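Non-structural protein 3 (Porcine deltacoronavirus, PDB 6LN0) is a multidomain coronavirus protein whose macro domain probably binds ADP-ribose and whose papain-like protease domain probably cleaves the viral polyprotein. Local coordinates at residues A[267-272]-A[315-320]; A[326-331]-A[337-342]. One frame throughout, in Å; residues are numbered along the deposited sequence.

Contact 1: A[267-272]-A[315-320]; sequences NLFQNT and QVISLL
Leu268 pushes its CD2 methyl against the side chain of Ile317, 3.5 Å from CG1, and the two side chains cross at about a right angle. In Ile317, CG1 anti to the backbone N (chi1 -174°) is carried toward Leu268, and the turn at chi2 (58°) sets the terminal CD1 between two neighbours: CD2 of Leu268 and, 3.9 Å away, CB of Phe269. CD1 lies at the edge of the Phe269 ring, near its plane. One turn on from Ile317, Leu320 differs from Leu268 in having CG anti to the carbonyl carbon (chi1 -59°); its CD1 reaches CB of Phe269 at 3.7 Å, while its own CB comes within 3.7 Å of CD2 in that ring. Phe269 also stacks on Phe276, and its carbonyl O accepts both the backbone N and OG1 of Thr272, the hydroxyl bonding at 3.0 Å on a lone pair in the carbonyl plane. The four side chains join helices 260-270 and 313-322 in the papain-like protease region, with Trp298 and Ile299 of helix 293-302 touching Leu320 and Ala419 of strand 416-423 touching both Leu268 and Ile317. All four are buried and their closest contacts are carbon to carbon, so the join is essentially apolar.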
ATOM      1  N   ASN A 267       2.296 -22.874 -25.399  1.00 45.41           N
ATOM      2  CA  ASN A 267       2.798 -23.737 -26.458  1.00 51.33           C
ATOM      3  C   ASN A 267       1.959 -23.626 -27.727  1.00 47.72           C
ATOM      4  O   ASN A 267       2.513 -23.594 -28.827  1.00 48.42           O
ATOM      5  CB  ASN A 267       2.886 -25.176 -25.967  1.00 51.12           C
ATOM      6  CG  ASN A 267       4.030 -25.361 -24.989  1.00 56.18           C
ATOM      7  OD1 ASN A 267       4.958 -24.526 -24.937  1.00 55.38           O
ATOM      8  ND2 ASN A 267       3.966 -26.422 -24.190  1.00 48.77           N
ATOM      9  N   LEU A 268       0.631 -23.560 -27.603  1.00 46.51           N
ATOM     10  CA  LEU A 268      -0.197 -23.164 -28.741  1.00 47.07           C
ATOM     11  C   LEU A 268       0.285 -21.843 -29.329  1.00 46.02           C
ATOM     12  O   LEU A 268       0.473 -21.719 -30.544  1.00 45.39           O
ATOM     13  CB  LEU A 268      -1.658 -23.050 -28.314  1.00 42.97           C
ATOM     14  CG  LEU A 268      -2.666 -22.697 -29.392  1.00 43.55           C
ATOM     15  CD1 LEU A 268      -2.701 -23.762 -30.474  1.00 40.15           C
ATOM     16  CD2 LEU A 268      -4.036 -22.548 -28.749  1.00 38.02           C
ATOM     17  N   PHE A 269       0.510 -20.843 -28.468  1.00 44.99           N
ATOM     18  CA  PHE A 269       0.877 -19.524 -28.968  1.00 45.31           C
ATOM     19  C   PHE A 269       2.167 -19.595 -29.771  1.00 46.87           C
ATOM     20  O   PHE A 269       2.275 -18.989 -30.842  1.00 47.20           O
ATOM     21  CB  PHE A 269       1.015 -18.505 -27.819  1.00 42.72           C
ATOM     22  CG  PHE A 269       1.365 -17.132 -28.304  1.00 42.43           C
ATOM     23  CD1 PHE A 269       2.688 -16.756 -28.474  1.00 43.66           C
ATOM     24  CD2 PHE A 269       0.373 -16.251 -28.688  1.00 42.05           C
ATOM     25  CE1 PHE A 269       3.007 -15.519 -28.989  1.00 44.01           C
ATOM     26  CE2 PHE A 269       0.688 -15.008 -29.207  1.00 44.01           C
ATOM     27  CZ  PHE A 269       2.003 -14.636 -29.339  1.00 46.10           C
ATOM     28  N   GLN A 270       3.150 -20.344 -29.274  1.00 48.07           N
ATOM     29  CA  GLN A 270       4.410 -20.487 -29.988  1.00 50.55           C
ATOM     30  C   GLN A 270       4.224 -21.067 -31.386  1.00 53.34           C
ATOM     31  O   GLN A 270       5.064 -20.816 -32.257  1.00 53.33           O
ATOM     32  CB  GLN A 270       5.374 -21.355 -29.173  1.00 48.06           C
ATOM     33  CG  GLN A 270       5.932 -20.650 -27.935  1.00 45.79           C
ATOM     34  CD  GLN A 270       6.951 -21.487 -27.192  1.00 50.67           C
ATOM     35  OE1 GLN A 270       8.145 -21.442 -27.497  1.00 54.16           O
ATOM     36  NE2 GLN A 270       6.485 -22.272 -26.216  1.00 52.95           N
ATOM     37  N   ASN A 271       3.144 -21.818 -31.629  1.00 47.67           N
ATOM     38  CA  ASN A 271       2.877 -22.366 -32.952  1.00 54.64           C
ATOM     39  C   ASN A 271       1.951 -21.495 -33.782  1.00 52.70           C
ATOM     40  O   ASN A 271       1.376 -21.988 -34.757  1.00 52.41           O
ATOM     41  CB  ASN A 271       2.306 -23.784 -32.846  1.00 55.44           C
ATOM     42  CG  ASN A 271       3.396 -24.820 -32.636  1.00 58.88           C
ATOM     43  OD1 ASN A 271       3.533 -25.377 -31.543  1.00 59.49           O
ATOM     44  ND2 ASN A 271       4.211 -25.043 -33.663  1.00 54.53           N
ATOM     45  N   THR A 272       1.776 -20.234 -33.415  1.00 46.67           N
ATOM     46  CA  THR A 272       1.130 -19.269 -34.289  1.00 52.12           C
ATOM     47  C   THR A 272       2.172 -18.286 -34.807  1.00 55.31           C
ATOM     48  O   THR A 272       3.366 -18.391 -34.525  1.00 55.76           O
ATOM     49  CB  THR A 272       0.019 -18.508 -33.578  1.00 48.95           C
ATOM     50  OG1 THR A 272       0.622 -17.451 -32.836  1.00 45.73           O
ATOM     51  CG2 THR A 272      -0.732 -19.410 -32.643  1.00 51.76           C
ATOM     52  N   GLN A 315      -8.485 -19.239 -21.337  1.00 46.80           N
ATOM     53  CA  GLN A 315      -8.100 -17.956 -20.752  1.00 47.60           C
ATOM     54  C   GLN A 315      -6.690 -17.554 -21.171  1.00 45.08           C
ATOM     55  O   GLN A 315      -6.445 -16.415 -21.575  1.00 42.32           O
ATOM     56  CB  GLN A 315      -8.181 -18.035 -19.227  1.00 50.66           C
ATOM     57  CG  GLN A 315      -9.431 -17.453 -18.583  1.00 55.94           C
ATOM     58  CD  GLN A 315      -9.277 -17.322 -17.057  1.00 58.08           C
ATOM     59  OE1 GLN A 315      -9.060 -18.316 -16.352  1.00 56.35           O
ATOM     60  NE2 GLN A 315      -9.376 -16.092 -16.549  1.00 51.40           N
ATOM     61  N   VAL A 316      -5.747 -18.490 -21.090  1.00 43.81           N
ATOM     62  CA  VAL A 316      -4.359 -18.160 -21.388  1.00 41.36           C
ATOM     63  C   VAL A 316      -4.201 -17.793 -22.858  1.00 43.33           C
ATOM     64  O   VAL A 316      -3.701 -16.713 -23.191  1.00 43.39           O
ATOM     65  CB  VAL A 316      -3.432 -19.321 -20.991  1.00 40.47           C
ATOM     66  CG1 VAL A 316      -1.998 -19.020 -21.407  1.00 39.20           C
ATOM     67  CG2 VAL A 316      -3.560 -19.596 -19.499  1.00 37.78           C
ATOM     68  N   ILE A 317      -4.625 -18.683 -23.767  1.00 42.36           N
ATOM     69  CA  ILE A 317      -4.392 -18.405 -25.179  1.00 42.99           C
ATOM     70  C   ILE A 317      -5.134 -17.143 -25.606  1.00 39.48           C
ATOM     71  O   ILE A 317      -4.653 -16.389 -26.460  1.00 39.85           O
ATOM     72  CB  ILE A 317      -4.756 -19.619 -26.072  1.00 38.57           C
ATOM     73  CG1 ILE A 317      -4.347 -19.313 -27.500  1.00 36.25           C
ATOM     74  CG2 ILE A 317      -6.251 -19.935 -26.063  1.00 39.75           C
ATOM     75  CD1 ILE A 317      -2.871 -19.012 -27.630  1.00 38.13           C
ATOM     76  N   SER A 318      -6.290 -16.876 -25.006  1.00 38.24           N
ATOM     77  CA  SER A 318      -7.020 -15.669 -25.360  1.00 37.70           C
ATOM     78  C   SER A 318      -6.317 -14.426 -24.826  1.00 41.65           C
ATOM     79  O   SER A 318      -6.306 -13.379 -25.486  1.00 41.28           O
ATOM     80  CB  SER A 318      -8.449 -15.750 -24.841  1.00 42.87           C
ATOM     81  OG  SER A 318      -8.969 -14.442 -24.643  1.00 52.57           O
ATOM     82  N   LEU A 319      -5.713 -14.525 -23.637  1.00 43.75           N
ATOM     83  CA  LEU A 319      -4.907 -13.426 -23.116  1.00 33.30           C
ATOM     84  C   LEU A 319      -3.724 -13.130 -24.028  1.00 39.47           C
ATOM     85  O   LEU A 319      -3.482 -11.976 -24.394  1.00 44.99           O
ATOM     86  CB  LEU A 319      -4.416 -13.756 -21.708  1.00 39.41           C
ATOM     87  CG  LEU A 319      -3.328 -12.796 -21.239  1.00 39.08           C
ATOM     88  CD1 LEU A 319      -3.974 -11.531 -20.753  1.00 30.11           C
ATOM     89  CD2 LEU A 319      -2.497 -13.442 -20.154  1.00 43.00           C
ATOM     90  N   LEU A 320      -2.985 -14.165 -24.425  1.00 40.57           N
ATOM     91  CA  LEU A 320      -1.806 -13.955 -25.255  1.00 40.14           C
ATOM     92  C   LEU A 320      -2.174 -13.345 -26.595  1.00 42.41           C
ATOM     93  O   LEU A 320      -1.549 -12.372 -27.039  1.00 43.00           O
ATOM     94  CB  LEU A 320      -1.069 -15.277 -25.459  1.00 39.47           C
ATOM     95  CG  LEU A 320      -0.614 -15.945 -24.159  1.00 45.26           C
ATOM     96  CD1 LEU A 320       0.164 -17.225 -24.491  1.00 41.17           C
ATOM     97  CD2 LEU A 320       0.204 -14.971 -23.268  1.00 39.05           C
TER

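Contact 2: A[326-331]-A[337-342]; sequences AAFSAT and TYFNHT
Phe328 lays one ring face over CB of His341, a CH-pi contact with that carbon 4.2 Å from the ring centroid and 26° off the normal. The two side chains run side by side in the same direction, but their ring planes are turned by 34° and the pair is oblique. With CG of Phe328 between its backbone N and carbonyl carbon (chi1 72°), the ring leans across the neighbouring strand, and its CE1 also approaches CE2 of Phe339 at 4.0 Å. Phe339 adopts a similar torsion and sets CZ 3.8 Å from CB of Ala330. Outside the pair of strands, Phe369 meets Phe328 and touches both Ala330 and Phe339. These strands, 327-332 and 338-346, form an antiparallel beta hairpin, consistent with the zinc-binding fingers of coronavirus papain-like proteases. Its hydrogen-bonded pairs are Phe328 with His341 and Ala330 with Phe339; the bond from His341 N to Phe328 O measures 2.8 Å and points almost straight along the carbonyl, and that from Ala330 N to Phe339 O is 3.0 Å. On the face carrying Ser329, Asn340, Thr331 and Tyr338, the Tyr338 ring, with CG anti to the backbone N, reaches diagonally across to Ser329, its OH 3.4 Å from CB of Ser329, whose OG bonds to Ser373. At the turn end, Thr337 lies beside the zinc site and its OG1 bonds to Lys362; Thr331 CA gives a C-H...O contact of 3.0 Å to Thr337 O.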
ATOM      1  N   ALA A 326      -2.761 -10.070 -33.553  1.00 49.28           N
ATOM      2  CA  ALA A 326      -3.684 -10.988 -34.223  1.00 47.89           C
ATOM      3  C   ALA A 326      -4.889 -10.247 -34.770  1.00 42.13           C
ATOM      4  O   ALA A 326      -5.630  -9.602 -34.020  1.00 40.69           O
ATOM      5  CB  ALA A 326      -4.161 -12.081 -33.263  1.00 42.96           C
ATOM      6  N   ALA A 327      -5.107 -10.384 -36.072  1.00 43.96           N
ATOM      7  CA  ALA A 327      -6.250  -9.775 -36.731  1.00 40.42           C
ATOM      8  C   ALA A 327      -6.332 -10.335 -38.129  1.00 41.42           C
ATOM      9  O   ALA A 327      -5.307 -10.664 -38.735  1.00 41.78           O
ATOM     10  CB  ALA A 327      -6.141  -8.246 -36.786  1.00 42.82           C
ATOM     11  N   PHE A 328      -7.561 -10.452 -38.622  1.00 39.69           N
ATOM     12  CA  PHE A 328      -7.809 -10.883 -39.982  1.00 44.01           C
ATOM     13  C   PHE A 328      -9.134 -10.300 -40.439  1.00 42.11           C
ATOM     14  O   PHE A 328      -9.964  -9.884 -39.623  1.00 44.76           O
ATOM     15  CB  PHE A 328      -7.806 -12.414 -40.107  1.00 46.62           C
ATOM     16  CG  PHE A 328      -9.011 -13.094 -39.508  1.00 46.13           C
ATOM     17  CD1 PHE A 328     -10.128 -13.373 -40.287  1.00 39.69           C
ATOM     18  CD2 PHE A 328      -9.007 -13.500 -38.178  1.00 42.06           C
ATOM     19  CE1 PHE A 328     -11.235 -14.012 -39.739  1.00 38.76           C
ATOM     20  CE2 PHE A 328     -10.111 -14.154 -37.619  1.00 40.30           C
ATOM     21  CZ  PHE A 328     -11.231 -14.401 -38.397  1.00 38.61           C
ATOM     22  N   SER A 329      -9.293 -10.236 -41.759  1.00 37.57           N
ATOM     23  CA  SER A 329     -10.547  -9.912 -42.417  1.00 39.95           C
ATOM     24  C   SER A 329     -10.972 -11.086 -43.302  1.00 42.19           C
ATOM     25  O   SER A 329     -10.124 -11.855 -43.776  1.00 38.91           O
ATOM     26  CB  SER A 329     -10.400  -8.637 -43.249  1.00 42.44           C
ATOM     27  OG  SER A 329      -9.634  -8.913 -44.416  1.00 46.19           O
ATOM     28  N   ALA A 330     -12.286 -11.217 -43.530  1.00 37.91           N
ATOM     29  CA  ALA A 330     -12.826 -12.337 -44.301  1.00 39.59           C
ATOM     30  C   ALA A 330     -14.257 -12.048 -44.755  1.00 39.61           C
ATOM     31  O   ALA A 330     -14.853 -11.032 -44.397  1.00 39.22           O
ATOM     32  CB  ALA A 330     -12.780 -13.632 -43.486  1.00 34.58           C
ATOM     33  N   THR A 331     -14.805 -12.964 -45.559  1.00 36.19           N
ATOM     34  CA  THR A 331     -16.203 -12.934 -45.969  1.00 37.24           C
ATOM     35  C   THR A 331     -16.905 -14.200 -45.493  1.00 39.55           C
ATOM     36  O   THR A 331     -16.310 -15.296 -45.448  1.00 36.32           O
ATOM     37  CB  THR A 331     -16.363 -12.811 -47.502  1.00 36.37           C
ATOM     38  OG1 THR A 331     -15.473 -13.723 -48.154  1.00 42.95           O
ATOM     39  CG2 THR A 331     -16.062 -11.388 -47.983  1.00 38.53           C
ATOM     40  N   THR A 337     -20.708 -11.525 -46.488  1.00 39.86           N
ATOM     41  CA  THR A 337     -20.488 -10.260 -45.801  1.00 43.21           C
ATOM     42  C   THR A 337     -19.018 -10.151 -45.405  1.00 37.96           C
ATOM     43  O   THR A 337     -18.418 -11.125 -44.951  1.00 38.61           O
ATOM     44  CB  THR A 337     -21.409 -10.172 -44.595  1.00 46.49           C
ATOM     45  OG1 THR A 337     -22.761 -10.101 -45.067  1.00 48.11           O
ATOM     46  CG2 THR A 337     -21.092  -8.923 -43.738  1.00 47.09           C
ATOM     47  N   TYR A 338     -18.423  -8.996 -45.667  1.00 41.74           N
ATOM     48  CA  TYR A 338     -17.057  -8.720 -45.226  1.00 43.83           C
ATOM     49  C   TYR A 338     -17.043  -8.305 -43.765  1.00 38.59           C
ATOM     50  O   TYR A 338     -17.932  -7.578 -43.311  1.00 38.44           O
ATOM     51  CB  TYR A 338     -16.462  -7.605 -46.071  1.00 41.55           C
ATOM     52  CG  TYR A 338     -15.043  -7.193 -45.785  1.00 40.56           C
ATOM     53  CD1 TYR A 338     -13.968  -7.885 -46.332  1.00 40.34           C
ATOM     54  CD2 TYR A 338     -14.774  -6.048 -45.041  1.00 43.49           C
ATOM     55  CE1 TYR A 338     -12.641  -7.464 -46.110  1.00 42.01           C
ATOM     56  CE2 TYR A 338     -13.458  -5.626 -44.808  1.00 43.34           C
ATOM     57  CZ  TYR A 338     -12.400  -6.326 -45.349  1.00 42.64           C
ATOM     58  OH  TYR A 338     -11.107  -5.883 -45.120  1.00 46.15           O
ATOM     59  N   PHE A 339     -16.020  -8.754 -43.032  1.00 37.92           N
ATOM     60  CA  PHE A 339     -15.866  -8.380 -41.625  1.00 39.53           C
ATOM     61  C   PHE A 339     -14.405  -8.464 -41.220  1.00 37.80           C
ATOM     62  O   PHE A 339     -13.588  -9.094 -41.888  1.00 37.87           O
ATOM     63  CB  PHE A 339     -16.685  -9.274 -40.687  1.00 33.67           C
ATOM     64  CG  PHE A 339     -16.227 -10.707 -40.685  1.00 38.23           C
ATOM     65  CD1 PHE A 339     -16.655 -11.595 -41.680  1.00 36.15           C
ATOM     66  CD2 PHE A 339     -15.348 -11.164 -39.724  1.00 32.38           C
ATOM     67  CE1 PHE A 339     -16.239 -12.915 -41.683  1.00 34.58           C
ATOM     68  CE2 PHE A 339     -14.919 -12.496 -39.740  1.00 41.48           C
ATOM     69  CZ  PHE A 339     -15.369 -13.366 -40.720  1.00 35.57           C
ATOM     70  N   ASN A 340     -14.095  -7.844 -40.085  1.00 44.26           N
ATOM     71  CA  ASN A 340     -12.758  -7.856 -39.515  1.00 37.91           C
ATOM     72  C   ASN A 340     -12.852  -8.485 -38.133  1.00 41.27           C
ATOM     73  O   ASN A 340     -13.894  -8.420 -37.475  1.00 43.33           O
ATOM     74  CB  ASN A 340     -12.181  -6.415 -39.440  1.00 36.10           C
ATOM     75  CG  ASN A 340     -10.680  -6.391 -39.179  1.00 47.80           C
ATOM     76  OD1 ASN A 340     -10.223  -6.366 -38.014  1.00 45.44           O
ATOM     77  ND2 ASN A 340      -9.894  -6.395 -40.258  1.00 43.13           N
ATOM     78  N   HIS A 341     -11.773  -9.109 -37.684  1.00 39.07           N
ATOM     79  CA  HIS A 341     -11.832  -9.754 -36.379  1.00 34.30           C
ATOM     80  C   HIS A 341     -10.456  -9.732 -35.739  1.00 35.16           C
ATOM     81  O   HIS A 341      -9.475 -10.176 -36.340  1.00 43.92           O
ATOM     82  CB  HIS A 341     -12.338 -11.208 -36.490  1.00 37.47           C
ATOM     83  CG  HIS A 341     -12.540 -11.859 -35.165  1.00 35.77           C
ATOM     84  ND1 HIS A 341     -13.767 -11.909 -34.548  1.00 39.56           N
ATOM     85  CD2 HIS A 341     -11.660 -12.427 -34.307  1.00 37.40           C
ATOM     86  CE1 HIS A 341     -13.640 -12.510 -33.375  1.00 42.42           C
ATOM     87  NE2 HIS A 341     -12.371 -12.832 -33.203  1.00 36.07           N
ATOM     88  N   THR A 342     -10.380  -9.235 -34.523  1.00 35.06           N
ATOM     89  CA  THR A 342      -9.129  -9.260 -33.793  1.00 37.34           C
ATOM     90  C   THR A 342      -9.310 -10.169 -32.591  1.00 31.17           C
ATOM     91  O   THR A 342     -10.432 -10.390 -32.134  1.00 29.20           O
ATOM     92  CB  THR A 342      -8.726  -7.852 -33.355  1.00 38.24           C
ATOM     93  OG1 THR A 342      -9.579  -7.476 -32.290  1.00 37.23           O
ATOM     94  CG2 THR A 342      -8.948  -6.880 -34.478  1.00 35.86           C
TER

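The two contacts follow one another along the chain: helix 313-322, which supplies 315-320, leads directly into strand 327-332, which supplies 326-331. The centres of contacts 1 and 2 lie 19 Å apart and their nearest atoms about 7 Å, so they do not touch. Tyr274 nevertheless lies beside both, meeting Phe269 of contact 1 and Ala326 of contact 2. Both belong to the papain-like protease part of the chain, contact 1 among the helices and contact 2 in the hairpin that extends toward the metal. Only contact 2 approaches the zinc ion: the Thr337 side chain is about 5 Å from the metal, which is bound by Cys334, Cys335, Cys360 and Cys363, the first two from the hairpin turn.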